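Local coordinates for formate dehydrogenase (Pyrobaculum aerophilum, PDB 1QP8), which binds NADPH and is a member of the D-2-hydroxyacid dehydrogenase family that probably reduces 2-keto acids such as glyoxylate or hydroxypyruvate, at residues L51-A59 with M274-Y285; L172-L182 with L199-G210. All coordinates share one frame; numbering follows the deposited sequence.

Overall arrangement
Contacts 1 and 2 are largely buried, yet they share no helix or strand and lie on opposite sides of the chain's centre, their centres about 33 Å apart. Contact 1 packs the 51-59 segment, with strand 54-55, on helix 268-286; side chains do the work, through a ring stack, one hydrogen bond between side-chain amides and apolar packing. Contact 2 pairs neighbouring strands of the six-stranded parallel coenzyme-domain sheet, so backbone bonds dominate, and a salt bridge joins Arg176, at the start of one strand, to the turn before the other, remote from the coenzyme. Along the chain, contact 2 lies within the loop closed by contact 1. Each reaches the bound NADPH at one end.

Contact 1. Residues L51-A59 with M274-Y285; sequences LKFIQVVTA and MVMEAVRNLITY. With NDP (NADPH dihydro-nicotinamide-adenine-dinucleotide phosphate), chain C.
Phe53 and Tyr285 lie face to face, their centroids 4.2 Å apart and their planes 6° from parallel. The two side chains run past each other in opposite directions, which carries CB of Phe53 over the tyrosine ring in a CH-pi contact. Leu282 comes to the rim of the phenylalanine instead, its CD1 near the ring plane beside CE2.

Gln55, two residues on from Phe53, faces the preceding turn of the helix and is the polar centre of the contact. Its CB rests 4.0 Å from CD2 of Leu282, and CG lies 4.0 Å from CB of Ala278. The side chain then bends about its CB-CG bond (chi2 65°), bringing the amide to the helix. OE1 takes a nearly straight hydrogen bond of 2.7 Å from ND2 of Asn281; the two amide planes stand 77° apart, and the donor is tilted slightly from the carbonyl plane of the glutamine. NE2 reaches the carbonyl O of Val56, the next residue, at 3.0 Å, so both ends of this buried amide are held. OD1 of Asn281 accepts a bond from the Arg292 amide.

In the D-2-hydroxyacid dehydrogenase fold the chain returns from the coenzyme domain to the catalytic domain near its end; helix 268-286 makes that return here, against a segment whose strand 54-55 pairs with 75-76. Farther along, CG1 of Val57 meets CG2 of Val275 at 3.7 Å. Selenomethionine Met274 bends at its selenium, setting CE beside CA of Thr58, while CB of Ala59 packs 3.4 Å from C6N of the NADPH nicotinamide ring.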
loop_
_atom_site.group_PDB
_atom_site.type_symbol
_atom_site.label_atom_id
_atom_site.label_comp_id
_atom_site.label_asym_id
_atom_site.label_seq_id
_atom_site.Cartn_x
_atom_site.Cartn_y
_atom_site.Cartn_z
ATOM N N LEU A 51 17.089 -4.601 -41.552
ATOM C CA LEU A 51 16.414 -4.144 -40.352
ATOM C C LEU A 51 17.114 -2.863 -39.926
ATOM O O LEU A 51 18.351 -2.812 -39.855
ATOM C CB LEU A 51 16.521 -5.186 -39.243
ATOM C CG LEU A 51 15.883 -4.862 -37.880
ATOM C CD1 LEU A 51 14.378 -4.643 -38.011
ATOM C CD2 LEU A 51 16.168 -6.023 -36.932
ATOM N N LYS A 52 16.329 -1.824 -39.657
ATOM C CA LYS A 52 16.905 -0.550 -39.255
ATOM C C LYS A 52 16.322 -0.016 -37.948
ATOM O O LYS A 52 16.857 0.932 -37.370
ATOM C CB LYS A 52 16.710 0.462 -40.375
ATOM C CG LYS A 52 17.144 -0.095 -41.717
ATOM C CD LYS A 52 17.004 0.915 -42.833
ATOM C CE LYS A 52 17.567 0.361 -44.124
ATOM N NZ LYS A 52 16.864 -0.878 -44.551
ATOM N N PHE A 53 15.228 -0.624 -37.488
ATOM C CA PHE A 53 14.589 -0.205 -36.245
ATOM C C PHE A 53 13.971 -1.399 -35.537
ATOM O O PHE A 53 13.460 -2.294 -36.183
ATOM C CB PHE A 53 13.500 0.830 -36.529
ATOM C CG PHE A 53 12.809 1.349 -35.283
ATOM C CD1 PHE A 53 13.488 2.157 -34.375
ATOM C CD2 PHE A 53 11.465 1.056 -35.035
ATOM C CE1 PHE A 53 12.836 2.669 -33.245
ATOM C CE2 PHE A 53 10.817 1.565 -33.909
ATOM C CZ PHE A 53 11.505 2.371 -33.019
ATOM N N ILE A 54 14.033 -1.420 -34.211
ATOM C CA ILE A 54 13.452 -2.512 -33.440
ATOM C C ILE A 54 12.706 -1.961 -32.236
ATOM O O ILE A 54 13.328 -1.473 -31.284
ATOM C CB ILE A 54 14.518 -3.496 -32.928
ATOM C CG1 ILE A 54 15.147 -4.255 -34.107
ATOM C CG2 ILE A 54 13.892 -4.494 -31.976
ATOM C CD1 ILE A 54 16.244 -5.251 -33.695
ATOM N N GLN A 55 11.375 -2.027 -32.286
ATOM C CA GLN A 55 10.542 -1.554 -31.192
ATOM C C GLN A 55 10.239 -2.728 -30.294
ATOM O O GLN A 55 9.644 -3.718 -30.738
ATOM C CB GLN A 55 9.218 -0.994 -31.702
ATOM C CG GLN A 55 8.263 -0.563 -30.584
ATOM C CD GLN A 55 8.815 0.598 -29.773
ATOM O OE1 GLN A 55 9.049 1.688 -30.313
ATOM N NE2 GLN A 55 9.034 0.373 -28.473
ATOM N N VAL A 56 10.646 -2.614 -29.034
ATOM C CA VAL A 56 10.404 -3.664 -28.063
ATOM C C VAL A 56 9.179 -3.301 -27.231
ATOM O O VAL A 56 8.985 -2.148 -26.861
ATOM C CB VAL A 56 11.617 -3.854 -27.118
ATOM C CG1 VAL A 56 11.376 -5.065 -26.209
ATOM C CG2 VAL A 56 12.896 -4.042 -27.931
ATOM N N VAL A 57 8.354 -4.296 -26.938
ATOM C CA VAL A 57 7.143 -4.095 -26.151
ATOM C C VAL A 57 7.412 -3.923 -24.653
ATOM O O VAL A 57 6.747 -3.142 -23.980
ATOM C CB VAL A 57 6.186 -5.283 -26.340
ATOM C CG1 VAL A 57 4.815 -4.952 -25.761
ATOM C CG2 VAL A 57 6.080 -5.620 -27.817
ATOM N N THR A 58 8.384 -4.659 -24.132
ATOM C CA THR A 58 8.715 -4.584 -22.708
ATOM C C THR A 58 9.419 -3.276 -22.328
ATOM O O THR A 58 9.918 -2.543 -23.184
ATOM C CB THR A 58 9.630 -5.736 -22.310
ATOM O OG1 THR A 58 10.856 -5.631 -23.046
ATOM C CG2 THR A 58 8.974 -7.071 -22.632
ATOM N N ALA A 59 9.478 -2.988 -21.038
ATOM C CA ALA A 59 10.124 -1.765 -20.596
ATOM C C ALA A 59 11.643 -1.884 -20.571
ATOM O O ALA A 59 12.344 -0.878 -20.722
ATOM C CB ALA A 59 9.612 -1.381 -19.229
HETATM N N MSE A 274 0.549 -1.666 -23.149
HETATM C CA MSE A 274 1.955 -1.650 -23.496
HETATM C C MSE A 274 2.078 -1.814 -25.008
HETATM O O MSE A 274 2.846 -1.114 -25.663
HETATM C CB MSE A 274 2.690 -2.775 -22.779
HETATM C CG MSE A 274 2.937 -2.519 -21.303
HETATM SE SE MSE A 274 3.471 -4.029 -20.442
HETATM C CE MSE A 274 5.168 -4.295 -21.079
ATOM N N VAL A 275 1.301 -2.726 -25.571
ATOM C CA VAL A 275 1.357 -2.947 -27.007
ATOM C C VAL A 275 0.850 -1.749 -27.789
ATOM O O VAL A 275 1.452 -1.379 -28.795
ATOM C CB VAL A 275 0.572 -4.189 -27.426
ATOM C CG1 VAL A 275 0.493 -4.265 -28.957
ATOM C CG2 VAL A 275 1.266 -5.437 -26.859
HETATM N N MSE A 276 -0.224 -1.113 -27.330
HETATM C CA MSE A 276 -0.699 0.038 -28.071
HETATM C C MSE A 276 0.333 1.149 -28.052
HETATM O O MSE A 276 0.600 1.788 -29.077
HETATM C CB MSE A 276 -2.046 0.519 -27.546
HETATM C CG MSE A 276 -3.215 -0.271 -28.134
HETATM SE SE MSE A 276 -3.110 -0.551 -29.953
HETATM C CE MSE A 276 -2.780 1.129 -30.560
ATOM N N GLU A 277 0.959 1.349 -26.902
ATOM C CA GLU A 277 1.967 2.392 -26.793
ATOM C C GLU A 277 3.181 2.086 -27.656
ATOM O O GLU A 277 3.803 2.991 -28.209
ATOM C CB GLU A 277 2.378 2.571 -25.344
ATOM C CG GLU A 277 2.342 4.007 -24.931
ATOM C CD GLU A 277 2.264 4.155 -23.440
ATOM O OE1 GLU A 277 1.220 3.768 -22.863
ATOM O OE2 GLU A 277 3.249 4.650 -22.841
ATOM N N ALA A 278 3.511 0.807 -27.775
ATOM C CA ALA A 278 4.640 0.396 -28.592
ATOM C C ALA A 278 4.292 0.678 -30.047
ATOM O O ALA A 278 5.126 1.154 -30.825
ATOM C CB ALA A 278 4.906 -1.077 -28.406
ATOM N N VAL A 279 3.044 0.386 -30.403
ATOM C CA VAL A 279 2.588 0.595 -31.759
ATOM C C VAL A 279 2.557 2.079 -32.060
ATOM O O VAL A 279 2.779 2.489 -33.200
ATOM C CB VAL A 279 1.191 -0.013 -31.991
ATOM C CG1 VAL A 279 0.683 0.368 -33.363
ATOM C CG2 VAL A 279 1.259 -1.520 -31.898
ATOM N N ARG A 280 2.301 2.897 -31.045
ATOM C CA ARG A 280 2.277 4.337 -31.295
ATOM C C ARG A 280 3.670 4.894 -31.526
ATOM O O ARG A 280 3.862 5.775 -32.359
ATOM C CB ARG A 280 1.592 5.085 -30.154
ATOM C CG ARG A 280 0.160 4.638 -29.968
ATOM C CD ARG A 280 -0.705 5.654 -29.250
ATOM N NE ARG A 280 -1.903 5.011 -28.715
ATOM C CZ ARG A 280 -1.936 4.340 -27.568
ATOM N NH1 ARG A 280 -0.839 4.232 -26.827
ATOM N NH2 ARG A 280 -3.061 3.756 -27.171
ATOM N N ASN A 281 4.651 4.352 -30.819
ATOM C CA ASN A 281 6.009 4.839 -30.944
ATOM C C ASN A 281 6.611 4.433 -32.274
ATOM O O ASN A 281 7.406 5.158 -32.884
ATOM C CB ASN A 281 6.855 4.286 -29.809
ATOM C CG ASN A 281 8.161 5.029 -29.651
ATOM O OD1 ASN A 281 8.171 6.252 -29.510
ATOM N ND2 ASN A 281 9.272 4.299 -29.677
ATOM N N LEU A 282 6.217 3.257 -32.718
ATOM C CA LEU A 282 6.714 2.708 -33.952
ATOM C C LEU A 282 6.196 3.538 -35.118
ATOM O O LEU A 282 6.915 3.799 -36.086
ATOM C CB LEU A 282 6.242 1.266 -34.031
ATOM C CG LEU A 282 6.653 0.332 -35.147
ATOM C CD1 LEU A 282 8.061 0.618 -35.532
ATOM C CD2 LEU A 282 6.475 -1.119 -34.665
ATOM N N ILE A 283 4.948 3.975 -35.007
ATOM C CA ILE A 283 4.325 4.766 -36.052
ATOM C C ILE A 283 4.960 6.140 -36.178
ATOM O O ILE A 283 5.113 6.652 -37.296
ATOM C CB ILE A 283 2.815 4.904 -35.799
ATOM C CG1 ILE A 283 2.159 3.534 -35.949
ATOM C CG2 ILE A 283 2.200 5.876 -36.777
ATOM C CD1 ILE A 283 0.722 3.505 -35.542
ATOM N N THR A 284 5.328 6.750 -35.046
ATOM C CA THR A 284 5.962 8.059 -35.131
ATOM C C THR A 284 7.327 7.868 -35.768
ATOM O O THR A 284 7.847 8.762 -36.428
ATOM C CB THR A 284 6.126 8.761 -33.766
ATOM O OG1 THR A 284 7.503 9.114 -33.589
ATOM C CG2 THR A 284 5.633 7.886 -32.627
ATOM N N TYR A 285 7.914 6.697 -35.573
ATOM C CA TYR A 285 9.182 6.434 -36.213
ATOM C C TYR A 285 8.877 6.345 -37.705
ATOM O O TYR A 285 9.539 6.966 -38.532
ATOM C CB TYR A 285 9.763 5.105 -35.764
ATOM C CG TYR A 285 10.790 4.591 -36.744
ATOM C CD1 TYR A 285 12.095 5.080 -36.732
ATOM C CD2 TYR A 285 10.438 3.659 -37.722
ATOM C CE1 TYR A 285 13.024 4.660 -37.668
ATOM C CE2 TYR A 285 11.351 3.234 -38.660
ATOM C CZ TYR A 285 12.646 3.738 -38.630
ATOM O OH TYR A 285 13.567 3.318 -39.559
HETATM P PA NDP C . 13.050 4.004 -17.485
HETATM O O1A NDP C . 13.963 3.123 -18.277
HETATM O O2A NDP C . 11.938 3.123 -17.903
HETATM O O5B NDP C . 14.196 3.901 -16.303
HETATM C C5B NDP C . 15.122 5.061 -16.358
HETATM C C4B NDP C . 15.446 5.561 -14.903
HETATM O O4B NDP C . 16.437 4.734 -14.176
HETATM C C3B NDP C . 16.125 6.986 -14.863
HETATM O O3B NDP C . 15.979 7.553 -13.573
HETATM C C2B NDP C . 17.538 6.561 -15.263
HETATM O O2B NDP C . 18.626 7.411 -15.246
HETATM C C1B NDP C . 17.717 5.374 -14.411
HETATM N N9A NDP C . 18.800 4.547 -14.833
HETATM C C8A NDP C . 18.981 3.784 -15.956
HETATM N N7A NDP C . 20.147 3.138 -15.946
HETATM C C5A NDP C . 20.719 3.522 -14.759
HETATM C C6A NDP C . 21.985 3.193 -14.147
HETATM N N6A NDP C . 22.839 2.364 -14.779
HETATM N N1A NDP C . 22.272 3.770 -12.916
HETATM C C2A NDP C . 21.340 4.624 -12.340
HETATM N N3A NDP C . 20.167 4.978 -12.835
HETATM C C4A NDP C . 19.915 4.368 -14.052
HETATM O O3 NDP C . 12.236 3.753 -16.168
HETATM P PN NDP C . 11.229 2.711 -15.395
HETATM O O1N NDP C . 10.837 3.236 -14.067
HETATM O O2N NDP C . 10.026 2.375 -16.223
HETATM O O5D NDP C . 12.103 1.309 -15.208
HETATM C C5D NDP C . 12.179 0.400 -16.332
HETATM C C4D NDP C . 12.936 -0.842 -15.831
HETATM O O4D NDP C . 12.160 -1.478 -14.786
HETATM C C3D NDP C . 13.092 -1.872 -16.948
HETATM O O3D NDP C . 14.287 -1.595 -17.660
HETATM C C2D NDP C . 13.072 -3.206 -16.154
HETATM O O2D NDP C . 14.396 -3.626 -15.790
HETATM C C1D NDP C . 12.141 -2.917 -14.953
HETATM N N1N NDP C . 10.703 -3.423 -15.163
HETATM C C2N NDP C . 10.243 -4.407 -14.221
HETATM C C3N NDP C . 8.920 -4.880 -14.402
HETATM C C7N NDP C . 8.385 -5.961 -13.383
HETATM O O7N NDP C . 7.199 -6.231 -13.420
HETATM N N7N NDP C . 9.286 -6.518 -12.529
HETATM C C4N NDP C . 8.020 -4.446 -15.450
HETATM C C5N NDP C . 8.619 -3.459 -16.313
HETATM C C6N NDP C . 9.878 -2.950 -16.211
HETATM P P2B NDP C . 18.976 8.121 -16.750
HETATM O O1X NDP C . 20.189 8.883 -16.277
HETATM O O2X NDP C . 19.242 6.946 -17.622
HETATM O O3X NDP C . 17.790 8.889 -17.093
#

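Contact 2. Residues L172-L182 with L199-G210; sequences LREARAAVCAL and LMAEDAVFVNVG. With NDP (NADPH dihydro-nicotinamide-adenine-dinucleotide phosphate), chain C.
Arg176 and Asp203 form a salt bridge at the end of the strand pair remote from the coenzyme. Both terminal guanidinium nitrogens grip one oxygen: NH2 of Arg176 meets OD2 of Asp203 at 2.8 Å, nearly in line with its C-O bond, and NH1 of Arg176 reaches the anti lone pair of that same OD2 at 3.0 Å. The arginine bends at chi3 (78°) to bring its end round, and the two flat groups are nearly coplanar. A leucine here would probably leave the Asp203 carboxylate without this counter-charge and the 201-204 turn less firmly tied to the start of strand 177-180.

Backbone bonds make the parallel ladder between strands 177-180 and 205-208. Ala178 N donates to Val205 O at 3.1 Å, and Cys180 N to Val207 O; Val207 N and Val209 N answer to Ala178 O and Cys180 O.

Apolar contacts gather on the Phe206 face of the sheet: CB of Ala178 touches CD1 of Phe206 at 3.7 Å, CB of Cys180 touches CZ of Phe206 at 3.8 Å, and the selenium of selenomethionine Met200 lies at the ring edge.

Ala181, Leu182, Val209 and Gly210 line the NADPH pocket. The two strands are the middle pair of the six-stranded Rossmann-type sheet, with helix 194-197 in the crossover between them. Strand 126-130 flanks 177-180, and 231-234 flanks 205-208; helix 135-145 packs on Val179 and helix 83-98 on Val205 and Val207.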
loop_
_atom_site.group_PDB
_atom_site.type_symbol
_atom_site.label_atom_id
_atom_site.label_comp_id
_atom_site.label_asym_id
_atom_site.label_seq_id
_atom_site.Cartn_x
_atom_site.Cartn_y
_atom_site.Cartn_z
ATOM N N LEU A 172 20.618 4.111 1.142
ATOM C CA LEU A 172 20.344 2.897 1.885
ATOM C C LEU A 172 20.782 3.085 3.342
ATOM O O LEU A 172 20.274 2.411 4.235
ATOM C CB LEU A 172 21.107 1.724 1.256
ATOM C CG LEU A 172 20.849 1.371 -0.215
ATOM C CD1 LEU A 172 21.666 0.156 -0.557
ATOM C CD2 LEU A 172 19.377 1.071 -0.465
ATOM N N ARG A 173 21.719 4.006 3.575
ATOM C CA ARG A 173 22.221 4.271 4.924
ATOM C C ARG A 173 21.100 4.429 5.926
ATOM O O ARG A 173 20.284 5.344 5.819
ATOM C CB ARG A 173 23.105 5.523 4.965
ATOM C CG ARG A 173 24.532 5.262 4.507
ATOM C CD ARG A 173 25.565 6.194 5.150
ATOM N NE ARG A 173 26.858 5.517 5.191
ATOM C CZ ARG A 173 27.605 5.256 4.122
ATOM N NH1 ARG A 173 27.202 5.638 2.916
ATOM N NH2 ARG A 173 28.727 4.557 4.253
ATOM N N GLU A 174 21.072 3.524 6.899
ATOM C CA GLU A 174 20.053 3.541 7.943
ATOM C C GLU A 174 18.649 3.713 7.377
ATOM O O GLU A 174 17.749 4.205 8.063
ATOM C CB GLU A 174 20.333 4.665 8.934
ATOM C CG GLU A 174 21.657 4.545 9.641
ATOM C CD GLU A 174 21.942 5.756 10.495
ATOM O OE1 GLU A 174 22.029 6.872 9.934
ATOM O OE2 GLU A 174 22.073 5.590 11.728
ATOM N N ALA A 175 18.459 3.320 6.123
ATOM C CA ALA A 175 17.140 3.435 5.528
ATOM C C ALA A 175 16.292 2.284 6.078
ATOM O O ALA A 175 16.804 1.178 6.320
ATOM C CB ALA A 175 17.241 3.362 4.019
ATOM N N ARG A 176 15.006 2.548 6.303
ATOM C CA ARG A 176 14.120 1.516 6.821
ATOM C C ARG A 176 13.423 0.774 5.696
ATOM O O ARG A 176 12.718 -0.208 5.936
ATOM C CB ARG A 176 13.089 2.108 7.787
ATOM C CG ARG A 176 13.712 2.470 9.121
ATOM C CD ARG A 176 12.774 3.195 10.087
ATOM N NE ARG A 176 11.811 2.340 10.791
ATOM C CZ ARG A 176 12.010 1.062 11.126
ATOM N NH1 ARG A 176 13.144 0.432 10.818
ATOM N NH2 ARG A 176 11.075 0.418 11.817
ATOM N N ALA A 177 13.654 1.225 4.465
ATOM C CA ALA A 177 13.040 0.611 3.303
ATOM C C ALA A 177 13.644 1.111 2.015
ATOM O O ALA A 177 14.228 2.184 1.963
ATOM C CB ALA A 177 11.571 0.907 3.297
ATOM N N ALA A 178 13.465 0.330 0.963
ATOM C CA ALA A 178 13.972 0.680 -0.340
ATOM C C ALA A 178 13.073 0.040 -1.375
ATOM O O ALA A 178 12.640 -1.099 -1.213
ATOM C CB ALA A 178 15.385 0.163 -0.496
ATOM N N VAL A 179 12.772 0.791 -2.426
ATOM C CA VAL A 179 11.961 0.300 -3.526
ATOM C C VAL A 179 12.901 0.377 -4.719
ATOM O O VAL A 179 13.180 1.467 -5.217
ATOM C CB VAL A 179 10.749 1.220 -3.784
ATOM C CG1 VAL A 179 10.104 0.881 -5.123
ATOM C CG2 VAL A 179 9.740 1.077 -2.655
ATOM N N CYS A 180 13.419 -0.762 -5.163
ATOM C CA CYS A 180 14.329 -0.755 -6.298
ATOM C C CYS A 180 13.589 -0.970 -7.612
ATOM O O CYS A 180 12.731 -1.848 -7.719
ATOM C CB CYS A 180 15.416 -1.820 -6.140
ATOM S SG CYS A 180 16.489 -1.910 -7.610
ATOM N N ALA A 181 13.939 -0.154 -8.603
ATOM C CA ALA A 181 13.326 -0.189 -9.928
ATOM C C ALA A 181 14.341 0.206 -10.984
ATOM O O ALA A 181 13.995 0.844 -11.971
ATOM C CB ALA A 181 12.146 0.777 -9.990
ATOM N N LEU A 182 15.597 -0.163 -10.777
ATOM C CA LEU A 182 16.642 0.165 -11.729
ATOM C C LEU A 182 16.546 -0.718 -12.944
ATOM O O LEU A 182 16.081 -1.851 -12.857
ATOM C CB LEU A 182 18.021 -0.043 -11.109
ATOM C CG LEU A 182 18.369 0.883 -9.954
ATOM C CD1 LEU A 182 19.741 0.506 -9.364
ATOM C CD2 LEU A 182 18.364 2.308 -10.462
ATOM N N LEU A 199 23.841 -1.608 5.152
ATOM C CA LEU A 199 23.851 -0.239 5.645
ATOM C C LEU A 199 22.441 0.142 6.077
ATOM O O LEU A 199 22.225 1.164 6.740
ATOM C CB LEU A 199 24.330 0.714 4.551
ATOM C CG LEU A 199 25.673 0.374 3.897
ATOM C CD1 LEU A 199 25.976 1.385 2.796
ATOM C CD2 LEU A 199 26.769 0.376 4.944
HETATM N N MSE A 200 21.471 -0.680 5.689
HETATM C CA MSE A 200 20.087 -0.409 6.043
HETATM C C MSE A 200 19.841 -0.840 7.472
HETATM O O MSE A 200 20.699 -1.441 8.097
HETATM C CB MSE A 200 19.144 -1.158 5.109
HETATM C CG MSE A 200 19.173 -0.677 3.674
HETATM SE SE MSE A 200 17.894 -1.471 2.674
HETATM C CE MSE A 200 18.803 -2.951 2.189
ATOM N N ALA A 201 18.664 -0.518 7.987
ATOM C CA ALA A 201 18.297 -0.900 9.340
ATOM C C ALA A 201 18.187 -2.426 9.378
ATOM O O ALA A 201 17.797 -3.042 8.386
ATOM C CB ALA A 201 16.968 -0.272 9.700
ATOM N N GLU A 202 18.524 -3.047 10.505
ATOM C CA GLU A 202 18.440 -4.502 10.578
ATOM C C GLU A 202 16.994 -4.937 10.497
ATOM O O GLU A 202 16.688 -6.116 10.352
ATOM C CB GLU A 202 19.080 -5.016 11.865
ATOM C CG GLU A 202 20.581 -4.806 11.910
ATOM C CD GLU A 202 21.293 -5.880 12.703
ATOM O OE1 GLU A 202 20.939 -6.070 13.882
ATOM O OE2 GLU A 202 22.206 -6.536 12.153
ATOM N N ASP A 203 16.114 -3.949 10.554
ATOM C CA ASP A 203 14.682 -4.153 10.519
ATOM C C ASP A 203 14.067 -3.801 9.152
ATOM O O ASP A 203 12.865 -3.974 8.930
ATOM C CB ASP A 203 14.076 -3.290 11.614
ATOM C CG ASP A 203 12.590 -3.308 11.600
ATOM O OD1 ASP A 203 12.016 -4.401 11.789
ATOM O OD2 ASP A 203 11.999 -2.228 11.395
ATOM N N ALA A 204 14.907 -3.339 8.229
ATOM C CA ALA A 204 14.471 -2.904 6.901
ATOM C C ALA A 204 13.754 -3.890 5.989
ATOM O O ALA A 204 13.868 -5.108 6.118
ATOM C CB ALA A 204 15.650 -2.304 6.146
ATOM N N VAL A 205 13.032 -3.299 5.043
ATOM C CA VAL A 205 12.243 -3.979 4.033
ATOM C C VAL A 205 12.775 -3.536 2.675
ATOM O O VAL A 205 12.606 -2.383 2.304
ATOM C CB VAL A 205 10.790 -3.502 4.083
ATOM C CG1 VAL A 205 10.027 -4.035 2.878
ATOM C CG2 VAL A 205 10.147 -3.914 5.382
ATOM N N PHE A 206 13.397 -4.434 1.927
ATOM C CA PHE A 206 13.928 -4.073 0.617
ATOM C C PHE A 206 13.003 -4.602 -0.466
ATOM O O PHE A 206 12.839 -5.806 -0.601
ATOM C CB PHE A 206 15.308 -4.695 0.416
ATOM C CG PHE A 206 15.993 -4.240 -0.830
ATOM C CD1 PHE A 206 16.946 -3.232 -0.783
ATOM C CD2 PHE A 206 15.667 -4.794 -2.062
ATOM C CE1 PHE A 206 17.566 -2.780 -1.950
ATOM C CE2 PHE A 206 16.277 -4.352 -3.237
ATOM C CZ PHE A 206 17.228 -3.343 -3.180
ATOM N N VAL A 207 12.410 -3.711 -1.247
ATOM C CA VAL A 207 11.520 -4.125 -2.324
ATOM C C VAL A 207 12.179 -4.045 -3.715
ATOM O O VAL A 207 12.644 -2.982 -4.121
ATOM C CB VAL A 207 10.268 -3.240 -2.342
ATOM C CG1 VAL A 207 9.422 -3.553 -3.567
ATOM C CG2 VAL A 207 9.481 -3.441 -1.054
ATOM N N ASN A 208 12.238 -5.160 -4.442
ATOM C CA ASN A 208 12.807 -5.113 -5.788
ATOM C C ASN A 208 11.705 -5.345 -6.794
ATOM O O ASN A 208 10.989 -6.333 -6.713
ATOM C CB ASN A 208 13.888 -6.161 -6.007
ATOM C CG ASN A 208 14.553 -6.008 -7.363
ATOM O OD1 ASN A 208 14.589 -4.913 -7.926
ATOM N ND2 ASN A 208 15.088 -7.101 -7.891
ATOM N N VAL A 209 11.571 -4.443 -7.755
ATOM C CA VAL A 209 10.511 -4.588 -8.733
ATOM C C VAL A 209 11.077 -4.508 -10.158
ATOM O O VAL A 209 10.378 -4.747 -11.131
ATOM C CB VAL A 209 9.398 -3.525 -8.459
ATOM C CG1 VAL A 209 9.770 -2.199 -9.070
ATOM C CG2 VAL A 209 8.070 -4.018 -8.953
ATOM N N GLY A 210 12.357 -4.177 -10.265
ATOM C CA GLY A 210 12.997 -4.143 -11.559
ATOM C C GLY A 210 13.869 -5.376 -11.603
ATOM O O GLY A 210 13.922 -6.162 -10.651
HETATM P PA NDP C . 13.050 4.004 -17.485
HETATM O O1A NDP C . 13.963 3.123 -18.277
HETATM O O2A NDP C . 11.938 3.123 -17.903
HETATM O O5B NDP C . 14.196 3.901 -16.303
HETATM C C5B NDP C . 15.122 5.061 -16.358
HETATM C C4B NDP C . 15.446 5.561 -14.903
HETATM O O4B NDP C . 16.437 4.734 -14.176
HETATM C C3B NDP C . 16.125 6.986 -14.863
HETATM O O3B NDP C . 15.979 7.553 -13.573
HETATM C C2B NDP C . 17.538 6.561 -15.263
HETATM O O2B NDP C . 18.626 7.411 -15.246
HETATM C C1B NDP C . 17.717 5.374 -14.411
HETATM N N9A NDP C . 18.800 4.547 -14.833
HETATM C C8A NDP C . 18.981 3.784 -15.956
HETATM N N7A NDP C . 20.147 3.138 -15.946
HETATM C C5A NDP C . 20.719 3.522 -14.759
HETATM C C6A NDP C . 21.985 3.193 -14.147
HETATM N N6A NDP C . 22.839 2.364 -14.779
HETATM N N1A NDP C . 22.272 3.770 -12.916
HETATM C C2A NDP C . 21.340 4.624 -12.340
HETATM N N3A NDP C . 20.167 4.978 -12.835
HETATM C C4A NDP C . 19.915 4.368 -14.052
HETATM O O3 NDP C . 12.236 3.753 -16.168
HETATM P PN NDP C . 11.229 2.711 -15.395
HETATM O O1N NDP C . 10.837 3.236 -14.067
HETATM O O2N NDP C . 10.026 2.375 -16.223
HETATM O O5D NDP C . 12.103 1.309 -15.208
HETATM C C5D NDP C . 12.179 0.400 -16.332
HETATM C C4D NDP C . 12.936 -0.842 -15.831
HETATM O O4D NDP C . 12.160 -1.478 -14.786
HETATM C C3D NDP C . 13.092 -1.872 -16.948
HETATM O O3D NDP C . 14.287 -1.595 -17.660
HETATM C C2D NDP C . 13.072 -3.206 -16.154
HETATM O O2D NDP C . 14.396 -3.626 -15.790
HETATM C C1D NDP C . 12.141 -2.917 -14.953
HETATM N N1N NDP C . 10.703 -3.423 -15.163
HETATM C C2N NDP C . 10.243 -4.407 -14.221
HETATM C C3N NDP C . 8.920 -4.880 -14.402
HETATM C C7N NDP C . 8.385 -5.961 -13.383
HETATM O O7N NDP C . 7.199 -6.231 -13.420
HETATM N N7N NDP C . 9.286 -6.518 -12.529
HETATM C C4N NDP C . 8.020 -4.446 -15.450
HETATM C C5N NDP C . 8.619 -3.459 -16.313
HETATM C C6N NDP C . 9.878 -2.950 -16.211
HETATM P P2B NDP C . 18.976 8.121 -16.750
HETATM O O1X NDP C . 20.189 8.883 -16.277
HETATM O O2X NDP C . 19.242 6.946 -17.622
HETATM O O3X NDP C . 17.790 8.889 -17.093
#